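Local structure of leucyl-tRNA synthetase subunit alpha (Aquifex aeolicus, 3O0A) at residues 78-81 with 82-86; 113-116 with 117-120; 145-148 with 149-152. The protein is part of the enzyme that charges tRNA with leucine and, in this fragment, its CP1 hydrolytic domain, probably clears wrongly charged tRNA. One frame throughout, in Å; residues are numbered along the deposited sequence.

Interaction 1: residues 78-81 with 82-86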
loop_
_atom_site.group_PDB
_atom_site.type_symbol
_atom_site.label_atom_id
_atom_site.label_comp_id
_atom_site.label_asym_id
_atom_site.label_seq_id
_atom_site.Cartn_x
_atom_site.Cartn_y
_atom_site.Cartn_z
ATOM N N ALA A 78 11.608 -10.388 7.650
ATOM C CA ALA A 78 10.531 -11.275 7.200
ATOM C C ALA A 78 10.892 -12.736 7.362
ATOM O O ALA A 78 12.064 -13.113 7.303
ATOM C CB ALA A 78 10.165 -11.004 5.735
ATOM N N CYS A 79 9.859 -13.551 7.565
ATOM C CA CYS A 79 9.988 -14.996 7.538
ATOM C C CYS A 79 9.574 -15.482 6.152
ATOM O O CYS A 79 8.382 -15.472 5.825
ATOM C CB CYS A 79 9.077 -15.615 8.596
ATOM S SG CYS A 79 9.117 -17.397 8.516
ATOM N N TYR A 80 10.547 -15.885 5.328
ATOM C CA TYR A 80 10.234 -16.283 3.962
ATOM C C TYR A 80 9.248 -17.463 3.871
ATOM O O TYR A 80 8.297 -17.433 3.076
ATOM C CB TYR A 80 11.502 -16.588 3.154
ATOM C CG TYR A 80 11.227 -16.593 1.666
ATOM C CD1 TYR A 80 10.765 -17.747 1.029
ATOM C CD2 TYR A 80 11.406 -15.434 0.892
ATOM C CE1 TYR A 80 10.477 -17.756 -0.338
ATOM C CE2 TYR A 80 11.136 -15.444 -0.484
ATOM C CZ TYR A 80 10.670 -16.605 -1.081
ATOM O OH TYR A 80 10.403 -16.621 -2.432
ATOM N N SER A 81 9.447 -18.482 4.698
ATOM C CA SER A 81 8.542 -19.631 4.686
ATOM C C SER A 81 7.110 -19.219 5.027
ATOM O O SER A 81 6.154 -19.802 4.499
ATOM C CB SER A 81 9.019 -20.735 5.634
ATOM O OG SER A 81 9.388 -20.198 6.888
ATOM N N ASP A 82 6.965 -18.236 5.912
ATOM C CA ASP A 82 5.627 -17.744 6.293
ATOM C C ASP A 82 4.961 -17.154 5.061
ATOM O O ASP A 82 3.756 -17.346 4.818
ATOM C CB ASP A 82 5.719 -16.663 7.374
ATOM C CG ASP A 82 5.795 -17.217 8.777
ATOM O OD1 ASP A 82 5.756 -18.455 8.978
ATOM O OD2 ASP A 82 5.919 -16.385 9.706
ATOM N N VAL A 83 5.747 -16.420 4.277
ATOM C CA VAL A 83 5.214 -15.771 3.089
ATOM C C VAL A 83 4.835 -16.834 2.056
ATOM O O VAL A 83 3.736 -16.810 1.505
ATOM C CB VAL A 83 6.203 -14.737 2.514
ATOM C CG1 VAL A 83 5.647 -14.114 1.212
ATOM C CG2 VAL A 83 6.452 -13.636 3.532
ATOM N N GLU A 84 5.732 -17.784 1.836
ATOM C CA GLU A 84 5.514 -18.856 0.861
ATOM C C GLU A 84 4.285 -19.684 1.201
ATOM O O GLU A 84 3.456 -19.994 0.330
ATOM C CB GLU A 84 6.742 -19.762 0.854
ATOM C CG GLU A 84 6.881 -20.583 -0.404
ATOM C CD GLU A 84 8.270 -21.169 -0.528
ATOM O OE1 GLU A 84 8.743 -21.773 0.456
ATOM O OE2 GLU A 84 8.884 -21.009 -1.604
ATOM N N ASN A 85 4.165 -20.045 2.473
ATOM C CA ASN A 85 3.012 -20.817 2.943
ATOM C C ASN A 85 1.714 -20.063 2.689
ATOM O O ASN A 85 0.711 -20.655 2.283
ATOM C CB ASN A 85 3.142 -21.132 4.431
ATOM C CG ASN A 85 4.263 -22.107 4.724
ATOM O OD1 ASN A 85 4.756 -22.802 3.827
ATOM N ND2 ASN A 85 4.685 -22.150 5.969
ATOM N N PHE A 86 1.733 -18.760 2.939
ATOM C CA PHE A 86 0.546 -17.936 2.670
ATOM C C PHE A 86 0.140 -17.944 1.188
ATOM O O PHE A 86 -1.032 -18.165 0.847
ATOM C CB PHE A 86 0.765 -16.514 3.178
ATOM C CG PHE A 86 -0.330 -15.562 2.804
ATOM C CD1 PHE A 86 -1.572 -15.635 3.436
ATOM C CD2 PHE A 86 -0.110 -14.586 1.820
ATOM C CE1 PHE A 86 -2.596 -14.749 3.086
ATOM C CE2 PHE A 86 -1.126 -13.697 1.464
ATOM C CZ PHE A 86 -2.358 -13.773 2.116
HETATM O O HOH W 1 8.736 -18.450 -3.336
#

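Interaction 2: residues 113-116 with 117-120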
loop_
_atom_site.group_PDB
_atom_site.type_symbol
_atom_site.label_atom_id
_atom_site.label_comp_id
_atom_site.label_asym_id
_atom_site.label_seq_id
_atom_site.Cartn_x
_atom_site.Cartn_y
_atom_site.Cartn_z
ATOM N N ALA A 113 7.879 0.530 2.145
ATOM C CA ALA A 113 7.764 1.358 0.955
ATOM C C ALA A 113 7.741 2.819 1.388
ATOM O O ALA A 113 7.133 3.173 2.398
ATOM C CB ALA A 113 6.480 1.017 0.223
ATOM N N THR A 114 8.396 3.665 0.606
ATOM C CA THR A 114 8.315 5.092 0.820
ATOM C C THR A 114 7.047 5.602 0.165
ATOM O O THR A 114 6.765 5.309 -1.002
ATOM C CB THR A 114 9.547 5.800 0.249
ATOM O OG1 THR A 114 10.719 5.254 0.868
ATOM C CG2 THR A 114 9.474 7.304 0.502
ATOM N N ASN A 115 6.278 6.350 0.950
ATOM C CA ASN A 115 5.105 7.059 0.455
ATOM C C ASN A 115 5.581 8.326 -0.267
ATOM O O ASN A 115 6.221 9.190 0.349
ATOM C CB ASN A 115 4.210 7.403 1.654
ATOM C CG ASN A 115 2.907 8.066 1.250
ATOM O OD1 ASN A 115 2.806 8.683 0.189
ATOM N ND2 ASN A 115 1.895 7.935 2.104
ATOM N N PRO A 116 5.288 8.445 -1.576
ATOM C CA PRO A 116 5.790 9.584 -2.367
ATOM C C PRO A 116 5.171 10.919 -1.932
ATOM O O PRO A 116 5.710 11.974 -2.259
ATOM C CB PRO A 116 5.358 9.229 -3.798
ATOM C CG PRO A 116 4.166 8.367 -3.619
ATOM C CD PRO A 116 4.463 7.538 -2.391
ATOM N N ALA A 117 4.053 10.869 -1.204
ATOM C CA ALA A 117 3.371 12.104 -0.783
ATOM C C ALA A 117 4.087 12.786 0.385
ATOM O O ALA A 117 4.173 14.015 0.442
ATOM C CB ALA A 117 1.925 11.813 -0.415
ATOM N N ASN A 118 4.601 11.984 1.313
ATOM C CA ASN A 118 5.135 12.510 2.571
ATOM C C ASN A 118 6.488 11.927 3.001
ATOM O O ASN A 118 7.038 12.341 4.030
ATOM C CB ASN A 118 4.099 12.352 3.695
ATOM C CG ASN A 118 3.703 10.904 3.922
ATOM O OD1 ASN A 118 4.426 9.987 3.529
ATOM N ND2 ASN A 118 2.554 10.691 4.562
ATOM N N GLY A 119 7.003 10.967 2.235
ATOM C CA GLY A 119 8.300 10.349 2.509
ATOM C C GLY A 119 8.337 9.364 3.673
ATOM O O GLY A 119 9.411 8.876 4.049
ATOM N N GLU A 120 7.174 9.067 4.244
ATOM C CA GLU A 120 7.080 8.112 5.346
ATOM C C GLU A 120 7.308 6.708 4.829
ATOM O O GLU A 120 6.935 6.391 3.700
ATOM C CB GLU A 120 5.732 8.208 6.051
ATOM C CG GLU A 120 5.576 9.509 6.816
ATOM C CD GLU A 120 4.219 9.691 7.453
ATOM O OE1 GLU A 120 3.353 8.791 7.360
ATOM O OE2 GLU A 120 4.031 10.766 8.061
HETATM O O HOH W 2 1.923 7.824 5.353
#

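Interaction 3: residues 145-148 with 149-152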
loop_
_atom_site.group_PDB
_atom_site.type_symbol
_atom_site.label_atom_id
_atom_site.label_comp_id
_atom_site.label_asym_id
_atom_site.label_seq_id
_atom_site.Cartn_x
_atom_site.Cartn_y
_atom_site.Cartn_z
ATOM N N HIS A 145 -9.951 5.385 6.495
ATOM C CA HIS A 145 -10.942 5.757 5.477
ATOM C C HIS A 145 -11.367 4.634 4.537
ATOM O O HIS A 145 -12.099 4.871 3.570
ATOM C CB HIS A 145 -10.414 6.966 4.688
ATOM C CG HIS A 145 -10.002 8.098 5.572
ATOM N ND1 HIS A 145 -10.891 8.742 6.406
ATOM C CD2 HIS A 145 -8.795 8.671 5.791
ATOM C CE1 HIS A 145 -10.253 9.672 7.091
ATOM N NE2 HIS A 145 -8.981 9.653 6.733
ATOM N N ASP A 146 -10.905 3.416 4.817
ATOM C CA ASP A 146 -11.287 2.244 4.038
ATOM C C ASP A 146 -11.615 1.125 5.034
ATOM O O ASP A 146 -10.761 0.722 5.832
ATOM C CB ASP A 146 -10.151 1.858 3.073
ATOM C CG ASP A 146 -10.515 0.699 2.128
ATOM O OD1 ASP A 146 -10.873 -0.398 2.605
ATOM O OD2 ASP A 146 -10.380 0.871 0.892
ATOM N N GLN A 147 -12.868 0.666 5.006
ATOM C CA GLN A 147 -13.351 -0.334 5.954
ATOM C C GLN A 147 -12.593 -1.657 5.887
ATOM O O GLN A 147 -12.287 -2.240 6.928
ATOM C CB GLN A 147 -14.861 -0.565 5.810
ATOM C CG GLN A 147 -15.445 -1.466 6.895
ATOM C CD GLN A 147 -15.261 -0.912 8.304
ATOM O OE1 GLN A 147 -15.230 0.300 8.514
ATOM N NE2 GLN A 147 -15.156 -1.808 9.279
ATOM N N ARG A 148 -12.301 -2.126 4.673
ATOM C CA ARG A 148 -11.511 -3.351 4.485
ATOM C C ARG A 148 -10.132 -3.176 5.135
ATOM O O ARG A 148 -9.656 -4.067 5.841
ATOM C CB ARG A 148 -11.355 -3.695 2.993
ATOM C CG ARG A 148 -12.645 -3.672 2.167
ATOM C CD ARG A 148 -13.357 -5.014 2.218
ATOM N NE ARG A 148 -14.406 -5.130 1.202
ATOM C CZ ARG A 148 -15.704 -4.914 1.415
ATOM N NH1 ARG A 148 -16.141 -4.561 2.621
ATOM N NH2 ARG A 148 -16.579 -5.057 0.418
ATOM N N ASP A 149 -9.511 -2.014 4.919
ATOM C CA ASP A 149 -8.175 -1.727 5.464
ATOM C C ASP A 149 -8.218 -1.549 6.981
ATOM O O ASP A 149 -7.279 -1.906 7.693
ATOM C CB ASP A 149 -7.580 -0.459 4.824
ATOM C CG ASP A 149 -7.318 -0.600 3.324
ATOM O OD1 ASP A 149 -7.130 -1.728 2.806
ATOM O OD2 ASP A 149 -7.270 0.441 2.649
ATOM N N TRP A 150 -9.299 -0.954 7.473
ATOM C CA TRP A 150 -9.479 -0.750 8.901
ATOM C C TRP A 150 -9.489 -2.095 9.630
ATOM O O TRP A 150 -8.809 -2.270 10.639
ATOM C CB TRP A 150 -10.794 -0.018 9.163
ATOM C CG TRP A 150 -10.985 0.334 10.586
ATOM C CD1 TRP A 150 -10.644 1.507 11.195
ATOM C CD2 TRP A 150 -11.582 -0.487 11.600
ATOM N NE1 TRP A 150 -10.986 1.466 12.526
ATOM C CE2 TRP A 150 -11.556 0.252 12.803
ATOM C CE3 TRP A 150 -12.122 -1.778 11.609
ATOM C CZ2 TRP A 150 -12.069 -0.253 14.009
ATOM C CZ3 TRP A 150 -12.631 -2.286 12.813
ATOM C CH2 TRP A 150 -12.596 -1.521 13.992
ATOM N N GLU A 151 -10.252 -3.037 9.087
ATOM C CA GLU A 151 -10.391 -4.375 9.679
ATOM C C GLU A 151 -9.073 -5.149 9.656
ATOM O O GLU A 151 -8.736 -5.847 10.620
ATOM C CB GLU A 151 -11.492 -5.148 8.956
ATOM C CG GLU A 151 -12.889 -4.592 9.222
ATOM C CD GLU A 151 -13.918 -5.013 8.180
ATOM O OE1 GLU A 151 -13.546 -5.572 7.122
ATOM O OE2 GLU A 151 -15.114 -4.763 8.421
ATOM N N PHE A 152 -8.329 -5.021 8.562
ATOM C CA PHE A 152 -7.001 -5.614 8.482
ATOM C C PHE A 152 -6.065 -4.999 9.519
ATOM O O PHE A 152 -5.335 -5.723 10.198
ATOM C CB PHE A 152 -6.408 -5.476 7.080
ATOM C CG PHE A 152 -5.185 -6.335 6.861
ATOM C CD1 PHE A 152 -5.319 -7.673 6.490
ATOM C CD2 PHE A 152 -3.904 -5.809 7.036
ATOM C CE1 PHE A 152 -4.188 -8.475 6.292
ATOM C CE2 PHE A 152 -2.769 -6.605 6.839
ATOM C CZ PHE A 152 -2.917 -7.934 6.465
HETATM O O HOH W 3 -9.034 -1.898 0.686
HETATM O O HOH W 4 -16.093 -4.499 5.236
#

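Interaction 1: residues 78-81 with 82-86
With chi1 at 176°, Cys79 swings its sulfur away from its own N and toward the first turn of the following helix, while Asp82, its CG opposite its own carbonyl carbon (chi1 -85°), brings its carboxylate alongside. SG of Cys79 lies 3.3 Å from CG of Asp82, and CB of Cys79 lies 3.4 Å from OD2 of Asp82, so the two short side chains rest against each other. The sulfur also accepts a weak, long hydrogen bond from the backbone: N of Asp82 is 3.5 Å from SG of Cys79.

This is an N-cap, with cysteine in a place that serine, threonine, aspartate or asparagine fill more often; sulfur is a poorer acceptor than oxygen, which fits the length of the bond. The carbonyl of Cys79 shares the work. Its O accepts from N of Val83 at 3.2 Å and more weakly from N of Asp82. The bond to Val83 opens the regular helical pattern, continued by N of Glu84 donating to O of Tyr80 and N of Asn85 to O of Ser81.

Tyr80 and Glu84, one turn apart, form a second pair. OE2 of Glu84 sits at the ring edge, in its plane, 3.8 Å from CE1 of Tyr80, and the carboxylate is turned 86° against the ring. A water joins their ends, 2.6 Å from OH of Tyr80 and donating to OE2 of Glu84 at 3.1 Å. Tyr80 leans on Pro66 and Ala69 of helix 64-74, and the buried Val83 reaches Val65 of the same helix and Leu109 of strand 106-114.

Interaction 2: residues 113-116 with 117-120
Asn115 and Glu120 close a beta-hairpin: N of Asn115 donates an almost straight hydrogen bond to O of Glu120 at 2.8 Å, just where strand 106-114 ends and the chain turns back toward its antiparallel neighbour, strand 121-127. Within the turn, O of Asn115 accepts from N of Gly119 at 2.7 Å and, weakly, from N of Asn118, so two successive amides converge on one carbonyl.

The tight part is built round the buried side chain of Asn115. Its CG trans to the backbone N (chi1 -176°) carries OD1 over the start of the turn, where it accepts from N of Ala117 at 2.9 Å and touches the methyl group of the same residue. The other arm, ND2, is held by O of Val50. CB of Asn115 meets OD1 of Asn118 at 3.2 Å; these two side chains cross at about a right angle, their amide planes 57° apart. Pro116 and Ala117 are likewise buried, Pro116 against Ile8 and Phe10, Ala117 against Val50 and Phe51.

The looser side runs along Gly119 and Glu120. Exposed Gly119 has a positive phi, and CG2 of Thr114 merely rests on its CA at 3.8 Å. A water lies 3.0 Å from ND2 of Asn118 and 2.6 Å from OE1 of Glu120, and also accepts from ND2 of Asn115; OE1 is engaged in a salt bridge with Lys161 as well. Asn118 adds an Asx turn: N of Glu120 donates to OD1 of Asn118 at 3.0 Å, approaching from above the amide plane, 41° out of it.

Interaction 3: residues 145-148 with 149-152
Glu151 folds back over Gln147, one helical turn before it. CB lies 3.6 Å from O of Gln147, the carbonyl that accepts from N of Glu151. With chi1 at -69° the chain bends back along the helix, and CG comes to 3.3 Å from O of Gln147 and stands at the edge of the Trp150 ring, in its plane. CD lies 3.5 Å from O of Gln147. At the tip, OE1 stays 3.6 Å from O of Gln147, and OE2 accepts from NE2 of Gln147 at 3.1 Å. This bond is nearly straight and in the amide plane of Gln147, but it reaches the carboxylate from above, the two planes being 82° apart. A bend at chi2 turns the glutamine toward it, and OE1 of Gln147 is fixed by N of Ala176. With an alanine in place of Glu151, NE2 of Gln147 would probably lose its carboxylate mate and the edge of Trp150 its neighbour.

At the helix start Asp146 is the N-cap: its OD1 accepts from N of Asp149 at 3.1 Å. The carboxylates of Asp146 and Asp149 stack, only 24° from parallel, with OD2 of Asp149 3.2 Å from CB of Asp146. These like charges are probably eased by a water donating to OD1 of Asp149 at 2.9 Å and weakly to OD1 of Asp146, and by Tyr129 and N of Val142, which hold Asp149. Helix 147-156 lies with Asp149 against Ile139 and Cys141 of strand 138-141, Phe152 against Tyr129 and Leu158, and Trp150 hydrogen-bonded through NE1 to O of Phe172.

Along the chain the three contacts come in series, all within the editing domain. Interactions 1 and 3 begin helices 80-91 and 147-156, each with a side-chain N-cap, whereas interaction 2 is the turn between strands 106-114 and 121-127. These strands belong to the mixed four-stranded sheet, which unites the set: the first helix packs on strand 106-114 through Val83 and Phe86, the second on strand 138-141 at the opposite outer edge. Interactions 1 and 2 have centres about 26 Å apart, interactions 1 and 3 about 23 Å, and interactions 2 and 3 about 20 Å; none touches another. Each is a separate local contact, on elements that meet at that sheet.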